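Local coordinates for protein putative glutaryl-CoA dehydrogenase (Thermus thermophilus, PDB 2EBA) that binds flavin-adenine dinucleotide and belongs to the acyl-CoA dehydrogenase family of flavoproteins, in a tetrameric, largely helical assembly, at residues Ala21-Leu26 with Leu82-Ser87; Leu241-Phe246 with Arg306-Gly311; Ala255-Tyr260 with Ala292-Gly297. One frame throughout, in Å; residues are numbered along the deposited sequence.

From the N terminus, contact 1 closes first: helix 13-29 meets the C-terminal part of helix 72-85, shutting a loop of helices within the N-terminal family domain. Contacts 2 and 3 follow, both between helix 235-269 and helix 281-309 of the C-terminal family domain. Contact 3 is the inner of the two, since its segments fall between 241-246 and 306-311 in sequence, as expected for an antiparallel hairpin of helices; the centres of contacts 2 and 3 are about 21 Å apart. Contact 2 touches neither of the others. Contacts 1 and 3 do meet: Glu257 OE1 forms salt bridges to Arg23 NH2 at 3.0 Å and Arg84 NE at 3.2 Å, tying the two helical domains together.

Contact 1. Residues Ala21-Leu26 with Leu82-Ser87; sequences AARRFL and LERVDS
Leu82 and Leu26 meet where helix 13-29 packs on helix 72-85, two members of the helical N-terminal domain of the acyl-CoA dehydrogenase fold. Their CA atoms, 7.4 Å apart, are the closest CA pair of the two segments. Leu26 sends its branches to separate places: CD1 rests against the backbone of Leu82, 3.9 Å from its N, while CD2 reaches the Leu82 CD2 methyl at 4.2 Å, the two side chains crossing at about a right angle. Beyond the contact, Leu82 also packs on Phe51 of helix 48-54 and on residues of helix 87-107, which places it in a core shared by several helices.

Arg84 comes next, and its guanidinium stacks on that of Arg23. The evidence is a centre separation of 3.5 Å with the planes 25° apart. Arg84 runs extended from CG to NE, whereas Arg23 bends at chi3 (-46°), a turn that brings its flat end over the other arginine. Two like charges at this range need counter-charges, and acidic groups supply them: Glu257 OE1 bridges Arg23 NH2 and Arg84 NE, and Glu81 OE2 takes a further salt bridge from Arg23 NH2. These carboxylates probably offset the repulsion between the stacked guanidinium groups.

Val85 returns the contact to apolar packing. Its chi1 of 177° leaves CG2 beside the backbone N and anti to the carbonyl carbon, and this methyl touches Leu26 CB at 3.9 Å.

Contact 2. Residues Leu241-Phe246 with Arg306-Gly311; sequences LTQARF and RLKDEG
Lys308 NZ donates a hydrogen bond of 3.2 Å to Gln243 OE1, the polar link between helix 235-269 and the C-terminal end of helix 281-309. Its geometry is not that of an ideal amide acceptor: the C=O...N angle is 127°, but the ammonium stands 46° out of the carbonyl plane and therefore does not sit on a lone pair. The two side chains cross at about a right angle. Gln243 bends at chi2, and this bend presents its amide to the lysine; the neighbouring Lys308 CE also lies against the oxygen, 3.5 Å from Gln243 OE1.

The remainder of the lysine is used as an apolar surface. From CG onward the chain is fully extended, which carries it across the gap between backbones whose nearest CA atoms, those of Phe246 and Lys308, are 9.1 Å apart. On the way CD settles over one face of the Phe246 ring, 4.0 Å from the centroid and 4° off the normal, a well-centred CH-pi contact. NZ lies out past the ring's rim at its CD2 corner, 3.7 Å from Phe246 CD2, and goes on to the amide oxygen.

Neighbouring helices complete the surroundings. Phe246 meets Trp250 edge-to-face and packs on Ser72 and Tyr75 of helix 72-85, while Gln243 touches Ser98 and Tyr102 of helix 87-107. Just past Lys308, helix 281-309 terminates: Gly311, with positive phi, is the C-prime residue of a Schellman motif in which Gly311 N bonds to Lys308 O and the N of the next residue bonds to Leu307 O. The contact thus joins two antiparallel helices of the C-terminal helical domain of the acyl-CoA dehydrogenase fold, where one of them ends.

Contact 3. Residues Ala255-Tyr260 with Ala292-Gly297; sequences ALEAVY and AWHTEG
Apolar packing is carried by Leu256, which points into the opposing helix and lays its two methyls against His294. CD1 meets the backbone, 3.9 Å from His294 N, and also reaches Trp293 CB at 4.3 Å; CD2 contacts His294 CB at 4.0 Å. With CG placed opposite the backbone N (chi1 -157°), the leucine branches extend across the interface where the CA atoms of the two segments are closest, Leu256 and His294 at 6.8 Å. The outer part of Trp293 turns elsewhere, onto Lys328, Gln331 and Met335 of helix 315-340.

Contacts of the imidazole form a second group. Leu256 CB approaches the edge of the His294 ring, close to its plane and 4.2 Å from His294 CD2, while Glu257 CB is 4.1 Å from His294 NE2. These are van der Waals approaches, and the polar ends are joined through a third residue: Tyr80 OH is hydrogen-bonded to both His294 NE2 and Glu257 OE2. Leu2 N also bonds Glu257 OE2. The other oxygen faces the arginines of contact 1, so this buried acid is held at both oxygens, and those arginines would be expected to favour its ionised form.

Backbone geometry defines the frame. The axes of the two short helical segments pass 10.3 Å apart with N-to-C directions 161° from each other, nearly antiparallel. As for the setting in the assembly, Glu296 forms a salt bridge with Lys328 of a second subunit, placing helix 281-309 at a subunit interface. The pair is an antiparallel helix packing within the C-terminal helical domain of the acyl-CoA dehydrogenase fold.

Contact 1. Residues Ala21-Leu26 with Leu82-Ser87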
loop_
_atom_site.group_PDB
_atom_site.type_symbol
_atom_site.label_atom_id
_atom_site.label_comp_id
_atom_site.label_asym_id
_atom_site.label_seq_id
_atom_site.Cartn_x
_atom_site.Cartn_y
_atom_site.Cartn_z
ATOM N N ALA A 21 10.062 10.123 -34.973
ATOM C CA ALA A 21 10.021 11.516 -35.409
ATOM C C ALA A 21 9.467 12.422 -34.318
ATOM O O ALA A 21 9.966 13.544 -34.128
ATOM C CB ALA A 21 9.134 11.623 -36.633
ATOM N N ALA A 22 8.428 11.966 -33.619
ATOM C CA ALA A 22 7.782 12.754 -32.591
ATOM C C ALA A 22 8.863 13.117 -31.551
ATOM O O ALA A 22 8.968 14.281 -31.142
ATOM C CB ALA A 22 6.706 11.941 -31.914
ATOM N N ARG A 23 9.675 12.142 -31.110
ATOM C CA ARG A 23 10.718 12.375 -30.105
ATOM C C ARG A 23 11.778 13.320 -30.726
ATOM O O ARG A 23 12.267 14.204 -30.019
ATOM C CB ARG A 23 11.366 11.019 -29.707
ATOM C CG ARG A 23 12.562 11.179 -28.764
ATOM C CD ARG A 23 12.964 9.946 -27.908
ATOM N NE ARG A 23 11.828 9.284 -27.267
ATOM C CZ ARG A 23 11.922 8.299 -26.368
ATOM N NH1 ARG A 23 13.115 7.848 -25.975
ATOM N NH2 ARG A 23 10.820 7.740 -25.879
ATOM N N ARG A 24 12.141 13.190 -32.001
ATOM C CA ARG A 24 13.142 14.112 -32.562
ATOM C C ARG A 24 12.607 15.549 -32.528
ATOM O O ARG A 24 13.291 16.459 -32.094
ATOM C CB ARG A 24 13.481 13.781 -34.021
ATOM C CG ARG A 24 14.620 12.795 -34.093
ATOM C CD ARG A 24 15.181 12.714 -35.493
ATOM N NE ARG A 24 14.868 11.421 -36.093
ATOM C CZ ARG A 24 13.911 11.218 -36.988
ATOM N NH1 ARG A 24 13.168 12.246 -37.395
ATOM N NH2 ARG A 24 13.669 9.995 -37.442
ATOM N N PHE A 25 11.377 15.753 -32.991
ATOM C CA PHE A 25 10.810 17.092 -32.976
ATOM C C PHE A 25 10.749 17.679 -31.576
ATOM O O PHE A 25 11.327 18.731 -31.332
ATOM C CB PHE A 25 9.450 17.047 -33.638
ATOM C CG PHE A 25 8.510 18.075 -33.159
ATOM C CD1 PHE A 25 8.796 19.436 -33.309
ATOM C CD2 PHE A 25 7.333 17.698 -32.537
ATOM C CE1 PHE A 25 7.908 20.409 -32.821
ATOM C CE2 PHE A 25 6.442 18.657 -32.062
ATOM C CZ PHE A 25 6.739 20.019 -32.202
ATOM N N LEU A 26 10.108 16.967 -30.660
ATOM C CA LEU A 26 9.958 17.450 -29.292
ATOM C C LEU A 26 11.211 17.685 -28.502
ATOM O O LEU A 26 11.249 18.512 -27.573
ATOM C CB LEU A 26 9.122 16.473 -28.509
ATOM C CG LEU A 26 7.707 16.493 -28.992
ATOM C CD1 LEU A 26 7.085 15.192 -28.544
ATOM C CD2 LEU A 26 6.995 17.715 -28.428
ATOM N N LEU A 82 4.621 13.020 -26.364
ATOM C CA LEU A 82 4.214 14.340 -25.913
ATOM C C LEU A 82 4.301 14.428 -24.381
ATOM O O LEU A 82 4.994 15.294 -23.840
ATOM C CB LEU A 82 2.780 14.628 -26.371
ATOM C CG LEU A 82 2.564 15.124 -27.803
ATOM C CD1 LEU A 82 1.106 15.001 -28.159
ATOM C CD2 LEU A 82 3.014 16.566 -27.924
ATOM N N GLU A 83 3.613 13.515 -23.696
ATOM C CA GLU A 83 3.565 13.481 -22.235
ATOM C C GLU A 83 4.932 13.288 -21.623
ATOM O O GLU A 83 5.237 13.823 -20.560
ATOM C CB GLU A 83 2.653 12.352 -21.769
ATOM C CG GLU A 83 2.236 12.461 -20.317
ATOM C CD GLU A 83 0.733 12.557 -20.164
ATOM O OE1 GLU A 83 0.026 11.914 -20.975
ATOM O OE2 GLU A 83 0.267 13.256 -19.239
ATOM N N ARG A 84 5.781 12.521 -22.292
ATOM C CA ARG A 84 7.122 12.266 -21.810
ATOM C C ARG A 84 7.862 13.610 -21.634
ATOM O O ARG A 84 8.802 13.734 -20.837
ATOM C CB ARG A 84 7.837 11.409 -22.810
ATOM C CG ARG A 84 9.265 11.087 -22.506
ATOM C CD ARG A 84 9.706 10.194 -23.646
ATOM N NE ARG A 84 11.149 10.093 -23.817
ATOM C CZ ARG A 84 11.937 11.074 -24.272
ATOM N NH1 ARG A 84 11.432 12.269 -24.606
ATOM N NH2 ARG A 84 13.242 10.861 -24.419
ATOM N N VAL A 85 7.444 14.606 -22.405
ATOM C CA VAL A 85 8.063 15.915 -22.277
ATOM C C VAL A 85 7.285 16.634 -21.172
ATOM O O VAL A 85 7.860 17.027 -20.160
ATOM C CB VAL A 85 7.963 16.720 -23.575
ATOM C CG1 VAL A 85 8.558 18.085 -23.359
ATOM C CG2 VAL A 85 8.689 15.998 -24.699
ATOM N N ASP A 86 5.977 16.793 -21.383
ATOM C CA ASP A 86 5.099 17.444 -20.418
ATOM C C ASP A 86 3.632 17.134 -20.719
ATOM O O ASP A 86 3.214 17.173 -21.875
ATOM C CB ASP A 86 5.304 18.951 -20.447
ATOM C CG ASP A 86 4.570 19.657 -19.319
ATOM O OD1 ASP A 86 5.108 19.705 -18.190
ATOM O OD2 ASP A 86 3.443 20.142 -19.559
ATOM N N SER A 87 2.857 16.834 -19.672
ATOM C CA SER A 87 1.435 16.510 -19.808
ATOM C C SER A 87 0.637 17.659 -20.447
ATOM O O SER A 87 -0.399 17.434 -21.071
ATOM C CB SER A 87 0.819 16.177 -18.434
ATOM O OG SER A 87 1.490 15.118 -17.769
#

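Contact 2. Residues Leu241-Phe246 with Arg306-Gly311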
loop_
_atom_site.group_PDB
_atom_site.type_symbol
_atom_site.label_atom_id
_atom_site.label_comp_id
_atom_site.label_asym_id
_atom_site.label_seq_id
_atom_site.Cartn_x
_atom_site.Cartn_y
_atom_site.Cartn_z
ATOM N N LEU A 241 -14.760 11.485 -24.024
ATOM C CA LEU A 241 -13.827 11.218 -22.951
ATOM C C LEU A 241 -13.138 9.866 -23.181
ATOM O O LEU A 241 -11.930 9.751 -22.992
ATOM C CB LEU A 241 -14.543 11.232 -21.604
ATOM C CG LEU A 241 -15.183 12.557 -21.189
ATOM C CD1 LEU A 241 -15.803 12.391 -19.800
ATOM C CD2 LEU A 241 -14.146 13.670 -21.177
ATOM N N THR A 242 -13.899 8.850 -23.603
ATOM C CA THR A 242 -13.312 7.530 -23.865
ATOM C C THR A 242 -12.175 7.650 -24.849
ATOM O O THR A 242 -11.147 7.026 -24.639
ATOM C CB THR A 242 -14.319 6.536 -24.439
ATOM O OG1 THR A 242 -15.390 6.350 -23.507
ATOM C CG2 THR A 242 -13.645 5.181 -24.690
ATOM N N GLN A 243 -12.368 8.444 -25.912
ATOM C CA GLN A 243 -11.333 8.671 -26.925
ATOM C C GLN A 243 -10.127 9.316 -26.248
ATOM O O GLN A 243 -8.994 8.850 -26.393
ATOM C CB GLN A 243 -11.827 9.623 -28.018
ATOM C CG GLN A 243 -12.983 9.124 -28.815
ATOM C CD GLN A 243 -12.580 8.035 -29.744
ATOM O OE1 GLN A 243 -11.572 8.150 -30.435
ATOM N NE2 GLN A 243 -13.366 6.965 -29.782
ATOM N N ALA A 244 -10.391 10.401 -25.522
ATOM C CA ALA A 244 -9.347 11.133 -24.817
ATOM C C ALA A 244 -8.628 10.244 -23.804
ATOM O O ALA A 244 -7.401 10.251 -23.702
ATOM C CB ALA A 244 -9.945 12.357 -24.120
ATOM N N ARG A 245 -9.391 9.470 -23.053
ATOM C CA ARG A 245 -8.785 8.599 -22.067
ATOM C C ARG A 245 -7.812 7.617 -22.699
ATOM O O ARG A 245 -6.821 7.238 -22.081
ATOM C CB ARG A 245 -9.876 7.857 -21.296
ATOM C CG ARG A 245 -10.612 8.743 -20.306
ATOM C CD ARG A 245 -11.856 8.070 -19.796
ATOM N NE ARG A 245 -12.659 8.967 -18.972
ATOM C CZ ARG A 245 -13.959 8.794 -18.734
ATOM N NH1 ARG A 245 -14.606 7.762 -19.266
ATOM N NH2 ARG A 245 -14.609 9.645 -17.955
ATOM N N PHE A 246 -8.089 7.218 -23.937
ATOM C CA PHE A 246 -7.229 6.272 -24.647
ATOM C C PHE A 246 -5.806 6.811 -24.823
ATOM O O PHE A 246 -4.834 6.122 -24.527
ATOM C CB PHE A 246 -7.815 5.943 -26.028
ATOM C CG PHE A 246 -6.855 5.220 -26.935
ATOM C CD1 PHE A 246 -6.628 3.858 -26.782
ATOM C CD2 PHE A 246 -6.151 5.914 -27.919
ATOM C CE1 PHE A 246 -5.713 3.195 -27.593
ATOM C CE2 PHE A 246 -5.230 5.267 -28.735
ATOM C CZ PHE A 246 -5.008 3.903 -28.575
ATOM N N ARG A 306 -5.257 -1.910 -30.428
ATOM C CA ARG A 306 -5.696 -2.862 -31.439
ATOM C C ARG A 306 -7.205 -3.050 -31.361
ATOM O O ARG A 306 -7.885 -2.993 -32.379
ATOM C CB ARG A 306 -4.971 -4.203 -31.276
ATOM C CG ARG A 306 -3.448 -4.108 -31.436
ATOM C CD ARG A 306 -3.017 -3.450 -32.755
ATOM N NE ARG A 306 -1.562 -3.456 -32.928
ATOM C CZ ARG A 306 -0.880 -2.580 -33.666
ATOM N NH1 ARG A 306 -1.512 -1.611 -34.314
ATOM N NH2 ARG A 306 0.441 -2.661 -33.750
ATOM N N LEU A 307 -7.729 -3.260 -30.159
ATOM C CA LEU A 307 -9.170 -3.420 -30.003
ATOM C C LEU A 307 -9.887 -2.204 -30.597
ATOM O O LEU A 307 -10.928 -2.327 -31.239
ATOM C CB LEU A 307 -9.541 -3.560 -28.521
ATOM C CG LEU A 307 -9.281 -4.890 -27.818
ATOM C CD1 LEU A 307 -9.518 -4.730 -26.320
ATOM C CD2 LEU A 307 -10.191 -5.957 -28.398
ATOM N N LYS A 308 -9.308 -1.026 -30.388
ATOM C CA LYS A 308 -9.908 0.202 -30.866
ATOM C C LYS A 308 -10.067 0.245 -32.383
ATOM O O LYS A 308 -11.135 0.584 -32.888
ATOM C CB LYS A 308 -9.093 1.396 -30.391
ATOM C CG LYS A 308 -9.815 2.695 -30.600
ATOM C CD LYS A 308 -8.994 3.892 -30.178
ATOM C CE LYS A 308 -9.728 5.173 -30.538
ATOM N NZ LYS A 308 -8.907 6.382 -30.301
ATOM N N ASP A 309 -9.016 -0.107 -33.110
ATOM C CA ASP A 309 -9.090 -0.092 -34.554
ATOM C C ASP A 309 -9.967 -1.191 -35.126
ATOM O O ASP A 309 -10.467 -1.053 -36.239
ATOM C CB ASP A 309 -7.699 -0.173 -35.171
ATOM C CG ASP A 309 -6.924 1.116 -35.004
ATOM O OD1 ASP A 309 -7.567 2.177 -35.072
ATOM O OD2 ASP A 309 -5.686 1.080 -34.811
ATOM N N GLU A 310 -10.163 -2.276 -34.384
ATOM C CA GLU A 310 -11.013 -3.358 -34.880
ATOM C C GLU A 310 -12.463 -3.191 -34.411
ATOM O O GLU A 310 -13.306 -4.075 -34.589
ATOM C CB GLU A 310 -10.435 -4.734 -34.488
ATOM C CG GLU A 310 -10.202 -4.995 -33.011
ATOM C CD GLU A 310 -9.109 -6.039 -32.759
ATOM O OE1 GLU A 310 -9.250 -6.815 -31.793
ATOM O OE2 GLU A 310 -8.106 -6.070 -33.506
ATOM N N GLY A 311 -12.736 -2.023 -33.829
ATOM C CA GLY A 311 -14.069 -1.690 -33.359
ATOM C C GLY A 311 -14.588 -2.482 -32.185
ATOM O O GLY A 311 -15.803 -2.579 -32.011
#

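Contact 3. Residues Ala255-Tyr260 with Ala292-Gly297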
loop_
_atom_site.group_PDB
_atom_site.type_symbol
_atom_site.label_atom_id
_atom_site.label_comp_id
_atom_site.label_asym_id
_atom_site.label_seq_id
_atom_site.Cartn_x
_atom_site.Cartn_y
_atom_site.Cartn_z
ATOM N N ALA A 255 5.471 9.733 -19.503
ATOM C CA ALA A 255 5.956 10.536 -18.383
ATOM C C ALA A 255 6.634 9.586 -17.385
ATOM O O ALA A 255 7.515 9.987 -16.625
ATOM C CB ALA A 255 4.787 11.278 -17.709
ATOM N N LEU A 256 6.210 8.323 -17.402
ATOM C CA LEU A 256 6.776 7.313 -16.516
ATOM C C LEU A 256 8.190 7.001 -16.986
ATOM O O LEU A 256 9.094 6.862 -16.183
ATOM C CB LEU A 256 5.921 6.041 -16.528
ATOM C CG LEU A 256 6.039 5.119 -15.297
ATOM C CD1 LEU A 256 5.023 3.991 -15.365
ATOM C CD2 LEU A 256 7.427 4.547 -15.223
ATOM N N GLU A 257 8.384 6.882 -18.292
ATOM C CA GLU A 257 9.726 6.639 -18.819
ATOM C C GLU A 257 10.633 7.833 -18.459
ATOM O O GLU A 257 11.805 7.669 -18.123
ATOM C CB GLU A 257 9.682 6.462 -20.346
ATOM C CG GLU A 257 11.037 6.670 -21.026
ATOM C CD GLU A 257 11.004 6.461 -22.524
ATOM O OE1 GLU A 257 11.891 7.006 -23.207
ATOM O OE2 GLU A 257 10.113 5.745 -23.026
ATOM N N ALA A 258 10.075 9.035 -18.519
ATOM C CA ALA A 258 10.842 10.225 -18.207
ATOM C C ALA A 258 11.361 10.246 -16.768
ATOM O O ALA A 258 12.549 10.469 -16.548
ATOM C CB ALA A 258 10.010 11.469 -18.479
ATOM N N VAL A 259 10.490 10.016 -15.790
ATOM C CA VAL A 259 10.924 10.043 -14.390
ATOM C C VAL A 259 11.768 8.833 -14.015
ATOM O O VAL A 259 12.655 8.915 -13.166
ATOM C CB VAL A 259 9.722 10.131 -13.405
ATOM C CG1 VAL A 259 8.898 11.365 -13.706
ATOM C CG2 VAL A 259 8.868 8.871 -13.496
ATOM N N TYR A 260 11.484 7.702 -14.650
ATOM C CA TYR A 260 12.222 6.476 -14.379
ATOM C C TYR A 260 13.646 6.635 -14.876
ATOM O O TYR A 260 14.609 6.421 -14.143
ATOM C CB TYR A 260 11.545 5.309 -15.092
ATOM C CG TYR A 260 12.398 4.068 -15.226
ATOM C CD1 TYR A 260 12.517 3.143 -14.179
ATOM C CD2 TYR A 260 13.068 3.798 -16.420
ATOM C CE1 TYR A 260 13.287 1.974 -14.328
ATOM C CE2 TYR A 260 13.835 2.641 -16.579
ATOM C CZ TYR A 260 13.939 1.736 -15.540
ATOM O OH TYR A 260 14.695 0.602 -15.756
ATOM N N ALA A 292 8.274 -2.386 -13.712
ATOM C CA ALA A 292 7.160 -3.322 -13.774
ATOM C C ALA A 292 5.907 -2.600 -14.228
ATOM O O ALA A 292 5.217 -3.039 -15.140
ATOM C CB ALA A 292 6.929 -3.970 -12.406
ATOM N N TRP A 293 5.619 -1.472 -13.594
ATOM C CA TRP A 293 4.431 -0.715 -13.950
ATOM C C TRP A 293 4.438 -0.271 -15.407
ATOM O O TRP A 293 3.434 -0.358 -16.096
ATOM C CB TRP A 293 4.308 0.498 -13.044
ATOM C CG TRP A 293 3.921 0.156 -11.654
ATOM C CD1 TRP A 293 3.254 -0.951 -11.242
ATOM C CD2 TRP A 293 4.109 0.969 -10.494
ATOM N NE1 TRP A 293 3.009 -0.883 -9.893
ATOM C CE2 TRP A 293 3.525 0.289 -9.408
ATOM C CE3 TRP A 293 4.713 2.212 -10.269
ATOM C CZ2 TRP A 293 3.527 0.810 -8.106
ATOM C CZ3 TRP A 293 4.716 2.732 -8.979
ATOM C CH2 TRP A 293 4.127 2.030 -7.913
ATOM N N HIS A 294 5.580 0.212 -15.866
ATOM C CA HIS A 294 5.703 0.667 -17.233
ATOM C C HIS A 294 5.414 -0.437 -18.232
ATOM O O HIS A 294 4.743 -0.211 -19.225
ATOM C CB HIS A 294 7.093 1.242 -17.471
ATOM C CG HIS A 294 7.271 1.836 -18.831
ATOM N ND1 HIS A 294 7.664 1.092 -19.924
ATOM C CD2 HIS A 294 7.098 3.103 -19.279
ATOM C CE1 HIS A 294 7.726 1.878 -20.983
ATOM N NE2 HIS A 294 7.387 3.099 -20.622
ATOM N N THR A 295 5.921 -1.636 -17.963
ATOM C CA THR A 295 5.711 -2.780 -18.841
ATOM C C THR A 295 4.232 -3.154 -18.869
ATOM O O THR A 295 3.680 -3.439 -19.926
ATOM C CB THR A 295 6.545 -3.983 -18.351
ATOM O OG1 THR A 295 7.931 -3.611 -18.329
ATOM C CG2 THR A 295 6.354 -5.181 -19.254
ATOM N N GLU A 296 3.601 -3.155 -17.700
ATOM C CA GLU A 296 2.189 -3.476 -17.577
ATOM C C GLU A 296 1.369 -2.435 -18.327
ATOM O O GLU A 296 0.430 -2.760 -19.040
ATOM C CB GLU A 296 1.790 -3.488 -16.101
ATOM C CG GLU A 296 2.333 -4.681 -15.342
ATOM C CD GLU A 296 2.094 -4.595 -13.850
ATOM O OE1 GLU A 296 2.264 -5.629 -13.171
ATOM O OE2 GLU A 296 1.755 -3.502 -13.354
ATOM N N GLY A 297 1.750 -1.177 -18.173
ATOM C CA GLY A 297 1.034 -0.106 -18.832
ATOM C C GLY A 297 1.087 -0.139 -20.340
ATOM O O GLY A 297 0.074 0.060 -20.982
#